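Local atomic coordinates of replicative DNA helicase (Mycobacterium tuberculosis, PDB entry 2R5U), a protein that probably unwinds duplex DNA ahead of the replisome as a hexameric, ATP-driven 5'-3' helicase, represented here by its N-terminal domain. Residues Q29-E34 with D59-A64; E34-G39 with S111-A116; Q66-A71 with A89-R94. One frame throughout, in Å; residues are numbered along the deposited sequence.

Interaction 1: residues Q29-E34 with D59-A64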
loop_
_atom_site.group_PDB
_atom_site.type_symbol
_atom_site.label_atom_id
_atom_site.label_comp_id
_atom_site.label_asym_id
_atom_site.label_seq_id
_atom_site.Cartn_x
_atom_site.Cartn_y
_atom_site.Cartn_z
ATOM N N GLN B 29 -21.027 -28.636 7.760
ATOM C CA GLN B 29 -21.917 -27.560 8.232
ATOM C C GLN B 29 -23.291 -28.100 8.622
ATOM O O GLN B 29 -23.683 -29.183 8.197
ATOM C CB GLN B 29 -22.067 -26.476 7.147
ATOM C CG GLN B 29 -22.797 -26.968 5.877
ATOM C CD GLN B 29 -22.803 -25.961 4.751
ATOM O OE1 GLN B 29 -23.776 -25.232 4.565
ATOM N NE2 GLN B 29 -21.720 -25.913 3.988
ATOM N N ASP B 30 -24.030 -27.343 9.429
ATOM C CA ASP B 30 -25.450 -27.628 9.650
ATOM C C ASP B 30 -26.165 -26.290 9.810
ATOM O O ASP B 30 -26.183 -25.725 10.908
ATOM C CB ASP B 30 -25.678 -28.544 10.863
ATOM C CG ASP B 30 -27.107 -29.105 10.931
ATOM O OD1 ASP B 30 -28.068 -28.404 10.562
ATOM O OD2 ASP B 30 -27.285 -30.262 11.365
ATOM N N LEU B 31 -26.694 -25.770 8.701
ATOM C CA LEU B 31 -27.376 -24.480 8.703
ATOM C C LEU B 31 -28.627 -24.482 9.572
ATOM O O LEU B 31 -28.899 -23.494 10.240
ATOM C CB LEU B 31 -27.706 -24.010 7.279
ATOM C CG LEU B 31 -26.849 -22.969 6.534
ATOM C CD1 LEU B 31 -27.230 -21.590 6.960
ATOM C CD2 LEU B 31 -25.345 -23.161 6.719
ATOM N N ALA B 32 -29.377 -25.583 9.563
ATOM C CA ALA B 32 -30.566 -25.706 10.378
ATOM C C ALA B 32 -30.190 -25.582 11.856
ATOM O O ALA B 32 -30.850 -24.868 12.603
ATOM C CB ALA B 32 -31.263 -27.034 10.116
ATOM N N ALA B 33 -29.138 -26.292 12.273
ATOM C CA ALA B 33 -28.699 -26.233 13.675
ATOM C C ALA B 33 -28.178 -24.828 14.060
ATOM O O ALA B 33 -28.410 -24.359 15.183
ATOM C CB ALA B 33 -27.696 -27.319 13.979
ATOM N N GLU B 34 -27.521 -24.143 13.125
ATOM C CA GLU B 34 -27.112 -22.740 13.361
ATOM C C GLU B 34 -28.312 -21.827 13.639
ATOM O O GLU B 34 -28.255 -20.958 14.514
ATOM C CB GLU B 34 -26.308 -22.161 12.190
ATOM C CG GLU B 34 -24.911 -22.809 12.020
ATOM C CD GLU B 34 -24.012 -22.183 10.962
ATOM O OE1 GLU B 34 -24.306 -21.096 10.405
ATOM O OE2 GLU B 34 -22.946 -22.797 10.712
ATOM N N ASP B 59 -17.152 -20.275 14.726
ATOM C CA ASP B 59 -17.803 -21.592 14.594
ATOM C C ASP B 59 -18.983 -21.659 13.597
ATOM O O ASP B 59 -19.351 -22.736 13.105
ATOM C CB ASP B 59 -18.210 -22.129 15.968
ATOM C CG ASP B 59 -17.036 -22.776 16.736
ATOM O OD1 ASP B 59 -15.936 -22.970 16.164
ATOM O OD2 ASP B 59 -17.226 -23.097 17.925
ATOM N N PHE B 60 -19.561 -20.513 13.281
ATOM C CA PHE B 60 -20.686 -20.488 12.348
ATOM C C PHE B 60 -20.151 -20.486 10.922
ATOM O O PHE B 60 -19.266 -19.707 10.612
ATOM C CB PHE B 60 -21.559 -19.263 12.608
ATOM C CG PHE B 60 -22.393 -19.394 13.849
ATOM C CD1 PHE B 60 -21.858 -19.077 15.090
ATOM C CD2 PHE B 60 -23.688 -19.913 13.780
ATOM C CE1 PHE B 60 -22.624 -19.225 16.258
ATOM C CE2 PHE B 60 -24.458 -20.068 14.937
ATOM C CZ PHE B 60 -23.915 -19.707 16.177
ATOM N N TYR B 61 -20.669 -21.376 10.083
ATOM C CA TYR B 61 -20.294 -21.393 8.669
ATOM C C TYR B 61 -20.804 -20.153 7.945
ATOM O O TYR B 61 -20.060 -19.505 7.206
ATOM C CB TYR B 61 -20.802 -22.652 7.951
ATOM C CG TYR B 61 -20.416 -22.650 6.478
ATOM C CD1 TYR B 61 -21.384 -22.551 5.485
ATOM C CD2 TYR B 61 -19.065 -22.684 6.086
ATOM C CE1 TYR B 61 -21.023 -22.525 4.124
ATOM C CE2 TYR B 61 -18.689 -22.648 4.739
ATOM C CZ TYR B 61 -19.673 -22.572 3.765
ATOM O OH TYR B 61 -19.311 -22.542 2.433
ATOM N N ARG B 62 -22.079 -19.828 8.142
ATOM C CA ARG B 62 -22.672 -18.682 7.446
ATOM C C ARG B 62 -22.276 -17.359 8.114
ATOM O O ARG B 62 -22.512 -17.194 9.311
ATOM C CB ARG B 62 -24.193 -18.825 7.423
ATOM C CG ARG B 62 -24.830 -18.202 6.203
ATOM C CD ARG B 62 -26.313 -18.117 6.368
ATOM N NE ARG B 62 -26.825 -16.748 6.295
ATOM C CZ ARG B 62 -27.272 -16.170 5.179
ATOM N NH1 ARG B 62 -27.746 -14.928 5.217
ATOM N NH2 ARG B 62 -27.254 -16.835 4.024
ATOM N N PRO B 63 -21.664 -16.427 7.354
ATOM C CA PRO B 63 -21.276 -15.101 7.869
ATOM C C PRO B 63 -22.408 -14.313 8.580
ATOM O O PRO B 63 -22.168 -13.737 9.636
ATOM C CB PRO B 63 -20.804 -14.363 6.607
ATOM C CG PRO B 63 -20.340 -15.446 5.700
ATOM C CD PRO B 63 -21.261 -16.593 5.939
ATOM N N ALA B 64 -23.618 -14.302 8.020
ATOM C CA ALA B 64 -24.757 -13.659 8.682
ATOM C C ALA B 64 -24.997 -14.213 10.098
ATOM O O ALA B 64 -25.296 -13.453 11.012
ATOM C CB ALA B 64 -26.030 -13.791 7.838
#
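E34 sets its CG beside its own backbone N, anti to the carbonyl carbon (chi1 -68°), and then runs extended, which carries its carboxylate across to the turn at Y61 and R62. OE2 takes the backbone N of Y61 at 2.8 Å, on the syn side but 28° out of the carboxylate plane; OE1 makes a weak bond to the N of R62 at 3.4 Å and is also hydrogen-bonded to ND1 of H65 in helix 63-77. One firm and one weak amide bond, with the histidine, limit the rotation of the carboxylate. On the way, E34 CG passes CD2 of F60 at 3.6 Å, so the aliphatic part of the chain is packed as well.

Y61 has CG anti to its backbone N (chi1 179°). Q29 NE2 lies over one face of its ring, 3.5 Å from CE1, with the amide tilted against the ring; the hydrogen bond of NE2 goes to P27 O. L31 splits its methyls, CD2 at the edge of the tyrosine ring and CD1 3.6 Å from R62 CD.

D30 caps helix 31-43 through OD1 to A33 N; R62 stands at the N-cap position of helix 63-77. A glutamate in the first turn of helix 31-43 thus holds the amides of the turn that leads into helix 63-77, within the all-helical DnaB-like N-terminal domain.

Interaction 2: residues E34-G39 with S111-A116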
loop_
_atom_site.group_PDB
_atom_site.type_symbol
_atom_site.label_atom_id
_atom_site.label_comp_id
_atom_site.label_asym_id
_atom_site.label_seq_id
_atom_site.Cartn_x
_atom_site.Cartn_y
_atom_site.Cartn_z
ATOM N N GLU B 34 -27.521 -24.143 13.125
ATOM C CA GLU B 34 -27.112 -22.740 13.361
ATOM C C GLU B 34 -28.312 -21.827 13.639
ATOM O O GLU B 34 -28.255 -20.958 14.514
ATOM C CB GLU B 34 -26.308 -22.161 12.190
ATOM C CG GLU B 34 -24.911 -22.809 12.020
ATOM C CD GLU B 34 -24.012 -22.183 10.962
ATOM O OE1 GLU B 34 -24.306 -21.096 10.405
ATOM O OE2 GLU B 34 -22.946 -22.797 10.712
ATOM N N GLN B 35 -29.359 -21.988 12.842
ATOM C CA GLN B 35 -30.595 -21.197 12.986
ATOM C C GLN B 35 -31.237 -21.430 14.345
ATOM O O GLN B 35 -31.568 -20.482 15.036
ATOM C CB GLN B 35 -31.566 -21.510 11.839
ATOM C CG GLN B 35 -31.121 -20.949 10.493
ATOM C CD GLN B 35 -31.915 -21.512 9.321
ATOM O OE1 GLN B 35 -32.571 -22.552 9.424
ATOM N NE2 GLN B 35 -31.832 -20.845 8.198
ATOM N N SER B 36 -31.365 -22.692 14.730
ATOM C CA SER B 36 -31.943 -23.095 16.017
ATOM C C SER B 36 -31.162 -22.558 17.232
ATOM O O SER B 36 -31.763 -22.127 18.232
ATOM C CB SER B 36 -32.041 -24.622 16.100
ATOM O OG SER B 36 -32.956 -25.139 15.132
ATOM N N VAL B 37 -29.826 -22.599 17.144
ATOM C CA VAL B 37 -28.958 -21.990 18.168
ATOM C C VAL B 37 -29.243 -20.502 18.344
ATOM O O VAL B 37 -29.409 -20.019 19.481
ATOM C CB VAL B 37 -27.456 -22.169 17.879
ATOM C CG1 VAL B 37 -26.629 -21.269 18.807
ATOM C CG2 VAL B 37 -27.052 -23.573 18.116
ATOM N N LEU B 38 -29.295 -19.780 17.229
ATOM C CA LEU B 38 -29.501 -18.341 17.271
ATOM C C LEU B 38 -30.910 -17.989 17.776
ATOM O O LEU B 38 -31.070 -17.050 18.530
ATOM C CB LEU B 38 -29.218 -17.701 15.911
ATOM C CG LEU B 38 -27.751 -17.744 15.445
ATOM C CD1 LEU B 38 -27.645 -17.216 14.026
ATOM C CD2 LEU B 38 -26.825 -16.964 16.398
ATOM N N GLY B 39 -31.903 -18.763 17.339
ATOM C CA GLY B 39 -33.296 -18.598 17.776
ATOM C C GLY B 39 -33.409 -18.773 19.272
ATOM O O GLY B 39 -34.035 -17.963 19.932
ATOM N N SER B 111 -38.624 -18.031 15.105
ATOM C CA SER B 111 -39.650 -18.961 14.604
ATOM C C SER B 111 -39.151 -20.373 14.291
ATOM O O SER B 111 -39.965 -21.285 14.168
ATOM C CB SER B 111 -40.317 -18.395 13.350
ATOM O OG SER B 111 -40.852 -17.105 13.580
ATOM N N THR B 112 -37.839 -20.560 14.143
ATOM C CA THR B 112 -37.282 -21.892 13.888
ATOM C C THR B 112 -37.351 -22.790 15.124
ATOM O O THR B 112 -37.349 -24.013 14.999
ATOM C CB THR B 112 -35.814 -21.856 13.352
ATOM O OG1 THR B 112 -34.909 -21.428 14.384
ATOM C CG2 THR B 112 -35.692 -20.937 12.144
ATOM N N VAL B 113 -37.406 -22.188 16.313
ATOM C CA VAL B 113 -37.505 -22.962 17.554
ATOM C C VAL B 113 -38.788 -22.689 18.343
ATOM O O VAL B 113 -39.260 -21.550 18.377
ATOM C CB VAL B 113 -36.288 -22.751 18.504
ATOM C CG1 VAL B 113 -35.036 -23.375 17.914
ATOM C CG2 VAL B 113 -36.080 -21.275 18.837
ATOM N N PRO B 114 -39.366 -23.741 18.961
ATOM C CA PRO B 114 -40.373 -23.529 20.009
ATOM C C PRO B 114 -39.743 -22.822 21.218
ATOM O O PRO B 114 -39.759 -21.587 21.285
ATOM C CB PRO B 114 -40.818 -24.955 20.373
ATOM C CG PRO B 114 -40.394 -25.807 19.215
ATOM C CD PRO B 114 -39.151 -25.173 18.682
ATOM N N THR B 115 -39.184 -23.591 22.149
ATOM C CA THR B 115 -38.462 -23.027 23.291
ATOM C C THR B 115 -36.963 -22.829 22.988
ATOM O O THR B 115 -36.516 -23.012 21.850
ATOM C CB THR B 115 -38.619 -23.917 24.549
ATOM N N ALA B 116 -36.201 -22.444 24.007
ATOM C CA ALA B 116 -34.737 -22.420 23.923
ATOM C C ALA B 116 -34.154 -23.621 24.682
ATOM O O ALA B 116 -32.977 -23.631 25.055
ATOM C CB ALA B 116 -34.200 -21.108 24.479
#
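T112 and V113 lean on the flank of helix 31-43 from the loop that joins helix 102-111 to helix 119-147, a helix-loop packing in the all-helical DnaB-like N-terminal domain. The contact is made by methyls and one hydroxyl set against helix backbone and the side chains of Q35 and S36.

In T112 the hydroxyl lies between the backbone N and the carbonyl carbon (chi1 70°). There OG1 hydrogen-bonds to L109 O in the preceding turn, and it also lies 3.5 Å from Q35 O, whose own bond is the helical one from G39 N. The methyl CG2 takes the place beside the backbone N and reaches Q35 CB at 4.2 Å. The bond to L109 O thus helps to fix the rotamer, and both branches of the threonine then face Q35.

V113 faces the helix with both methyls. With chi1 at -69°, CG1 sits beside the backbone N and lies 3.7 Å from S36 CB. S36 turns OG back beside its own N (chi1 -65°), where it makes a weak bond to A32 O; its side chain also touches Y122 of helix 119-147.

Further along, G39 offers bare backbone to the second methyl. CG2 of V113 settles against it, 3.7 Å from G39 C, and CG1 stands 3.5 Å from S36 O.

Interaction 3: residues Q66-A71 with A89-R94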
loop_
_atom_site.group_PDB
_atom_site.type_symbol
_atom_site.label_atom_id
_atom_site.label_comp_id
_atom_site.label_asym_id
_atom_site.label_seq_id
_atom_site.Cartn_x
_atom_site.Cartn_y
_atom_site.Cartn_z
ATOM N N GLN B 66 -22.668 -15.734 12.080
ATOM C CA GLN B 66 -21.585 -15.264 12.959
ATOM C C GLN B 66 -21.852 -13.846 13.443
ATOM O O GLN B 66 -21.588 -13.533 14.596
ATOM C CB GLN B 66 -20.192 -15.311 12.290
ATOM C CG GLN B 66 -19.040 -15.159 13.304
ATOM C CD GLN B 66 -18.933 -16.346 14.242
ATOM O OE1 GLN B 66 -19.062 -16.206 15.471
ATOM N NE2 GLN B 66 -18.743 -17.533 13.674
ATOM N N ASN B 67 -22.343 -12.994 12.553
ATOM C CA ASN B 67 -22.634 -11.596 12.878
ATOM C C ASN B 67 -23.688 -11.535 13.988
ATOM O O ASN B 67 -23.548 -10.772 14.956
ATOM C CB ASN B 67 -23.178 -10.833 11.664
ATOM C CG ASN B 67 -22.112 -10.553 10.570
ATOM O OD1 ASN B 67 -20.904 -10.537 10.821
ATOM N ND2 ASN B 67 -22.589 -10.288 9.360
ATOM N N VAL B 68 -24.749 -12.331 13.835
ATOM C CA VAL B 68 -25.831 -12.345 14.821
ATOM C C VAL B 68 -25.283 -12.821 16.162
ATOM O O VAL B 68 -25.498 -12.165 17.190
ATOM C CB VAL B 68 -27.018 -13.210 14.381
ATOM C CG1 VAL B 68 -28.085 -13.294 15.519
ATOM C CG2 VAL B 68 -27.625 -12.623 13.114
ATOM N N TYR B 69 -24.562 -13.941 16.136
ATOM C CA TYR B 69 -23.956 -14.506 17.331
ATOM C C TYR B 69 -23.054 -13.504 18.061
ATOM O O TYR B 69 -23.142 -13.361 19.288
ATOM C CB TYR B 69 -23.178 -15.774 16.972
ATOM C CG TYR B 69 -22.541 -16.476 18.157
ATOM C CD1 TYR B 69 -23.269 -17.372 18.927
ATOM C CD2 TYR B 69 -21.200 -16.240 18.499
ATOM C CE1 TYR B 69 -22.699 -18.015 20.002
ATOM C CE2 TYR B 69 -20.607 -16.887 19.578
ATOM C CZ TYR B 69 -21.374 -17.770 20.323
ATOM O OH TYR B 69 -20.832 -18.431 21.383
ATOM N N ASP B 70 -22.189 -12.828 17.301
ATOM C CA ASP B 70 -21.243 -11.841 17.866
ATOM C C ASP B 70 -21.988 -10.668 18.519
ATOM O O ASP B 70 -21.586 -10.198 19.587
ATOM C CB ASP B 70 -20.273 -11.303 16.792
ATOM C CG ASP B 70 -19.365 -12.383 16.193
ATOM O OD1 ASP B 70 -19.317 -13.537 16.702
ATOM O OD2 ASP B 70 -18.699 -12.072 15.167
ATOM N N ALA B 71 -23.076 -10.219 17.885
ATOM C CA ALA B 71 -23.914 -9.160 18.449
ATOM C C ALA B 71 -24.566 -9.589 19.790
ATOM O O ALA B 71 -24.555 -8.826 20.763
ATOM C CB ALA B 71 -24.974 -8.715 17.444
ATOM N N ALA B 89 -30.463 -3.570 16.985
ATOM C CA ALA B 89 -29.795 -2.297 17.213
ATOM C C ALA B 89 -28.276 -2.459 17.328
ATOM O O ALA B 89 -27.533 -1.608 16.842
ATOM C CB ALA B 89 -30.370 -1.600 18.458
ATOM N N GLU B 90 -27.818 -3.520 17.992
ATOM C CA GLU B 90 -26.391 -3.831 18.051
ATOM C C GLU B 90 -25.843 -4.121 16.642
ATOM O O GLU B 90 -24.795 -3.590 16.271
ATOM C CB GLU B 90 -26.103 -4.982 19.035
ATOM C CG GLU B 90 -24.655 -5.501 19.019
ATOM C CD GLU B 90 -23.632 -4.492 19.520
ATOM O OE1 GLU B 90 -23.947 -3.766 20.483
ATOM O OE2 GLU B 90 -22.507 -4.431 18.954
ATOM N N LEU B 91 -26.572 -4.909 15.851
ATOM C CA LEU B 91 -26.221 -5.137 14.430
ATOM C C LEU B 91 -26.210 -3.860 13.585
ATOM O O LEU B 91 -25.288 -3.643 12.798
ATOM C CB LEU B 91 -27.134 -6.198 13.791
ATOM C CG LEU B 91 -26.959 -7.645 14.286
ATOM C CD1 LEU B 91 -28.183 -8.451 13.894
ATOM C CD2 LEU B 91 -25.692 -8.304 13.779
ATOM N N ASP B 92 -27.238 -3.022 13.747
ATOM C CA ASP B 92 -27.308 -1.716 13.082
ATOM C C ASP B 92 -26.127 -0.790 13.442
ATOM O O ASP B 92 -25.585 -0.121 12.572
ATOM C CB ASP B 92 -28.651 -1.039 13.388
ATOM C CG ASP B 92 -28.880 0.216 12.574
ATOM O OD1 ASP B 92 -28.980 0.125 11.327
ATOM O OD2 ASP B 92 -28.971 1.301 13.194
ATOM N N ARG B 93 -25.720 -0.766 14.710
ATOM C CA ARG B 93 -24.522 -0.013 15.105
ATOM C C ARG B 93 -23.282 -0.504 14.356
ATOM O O ARG B 93 -22.397 0.277 14.039
ATOM C CB ARG B 93 -24.275 -0.093 16.617
ATOM C CG ARG B 93 -25.106 0.891 17.414
ATOM C CD ARG B 93 -24.692 0.929 18.885
ATOM N NE ARG B 93 -25.034 -0.302 19.583
ATOM C CZ ARG B 93 -26.095 -0.465 20.375
ATOM N NH1 ARG B 93 -26.936 0.540 20.610
ATOM N NH2 ARG B 93 -26.303 -1.646 20.945
ATOM N N ARG B 94 -23.235 -1.800 14.069
ATOM C CA ARG B 94 -22.102 -2.381 13.374
ATOM C C ARG B 94 -22.192 -2.258 11.839
ATOM O O ARG B 94 -21.277 -2.682 11.127
ATOM C CB ARG B 94 -21.946 -3.840 13.796
ATOM C CG ARG B 94 -21.315 -4.031 15.169
ATOM C CD ARG B 94 -22.018 -5.139 15.913
ATOM N NE ARG B 94 -21.113 -5.929 16.743
ATOM C CZ ARG B 94 -20.937 -7.244 16.617
ATOM N NH1 ARG B 94 -21.623 -7.942 15.696
ATOM N NH2 ARG B 94 -20.080 -7.868 17.418
#
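E90 OE1 is gripped by two arginines: R93, from the next turn of the same helix, and R78, from the loop before it. R93 NH2 donates to OE1 at 3.2 Å along a nearly straight line (168°); OE1 lies in the guanidinium plane of R93, while the donor comes from above the carboxylate plane. The other oxygen, OE2, pairs with R94 NE at 3.0 Å. The bend of the glutamate at chi2 (67°) turns its carboxylate back toward these arginines, and its CG meets A71 CB at 3.6 Å. Such a network probably spreads the charge of this buried acid over several partners.

R94 bends at chi2 and chi3 and lays its guanidinium along helix 63-77. A71 CA lies over one face, offset toward its rim, while D70 CB stands at the edge, 3.5 Å from NH2. NH2 makes its salt bridge with D74, one turn on from D70, so the arginine links E90 on its own segment to an acid on the facing helix.

Next to these charges the contact is mainly apolar. L91 CD2 wedges toward the helix, 3.8 Å from A71 CB and 3.5 Å from N67 O, and CD1 reaches V68 CG2 at 4.3 Å. A71 CB thus meets both the leucine and the stem of the glutamate.

The segments 66-71 and 89-93 cross steeply, at 111°, with axes 9.6 Å apart at closest. V68 and L91 both also touch I100 of helix 97-100, and V68 packs on L38 of helix 31-43. Beyond them, D92 makes a salt bridge to K129 of the second subunit, and A89 packs on D30 of that subunit, so helix 84-93 stands between helix 63-77 of its own chain and a neighbouring copy in the hexamer.

How the interactions relate
The three contacts illustrate how one helical domain varies its chemistry with position. Interactions 1 and 2 share helix 31-43; E34 belongs to both but works only in the first. Interaction 1 is partly buried and turns on charge meeting backbone amides, whereas interaction 2 is a surface contact made largely by methyls against helix backbone. Interaction 3 is partly buried too, but combines apolar packing with a salt-bridge network centred on the side of helix 84-93. Helix 63-77 serves interaction 1 at its start and interaction 3 further along. Side chains tie the contacts together: F60 packs on V37, L38 and Y69. Of the three, interaction 3 alone comes within reach of another subunit.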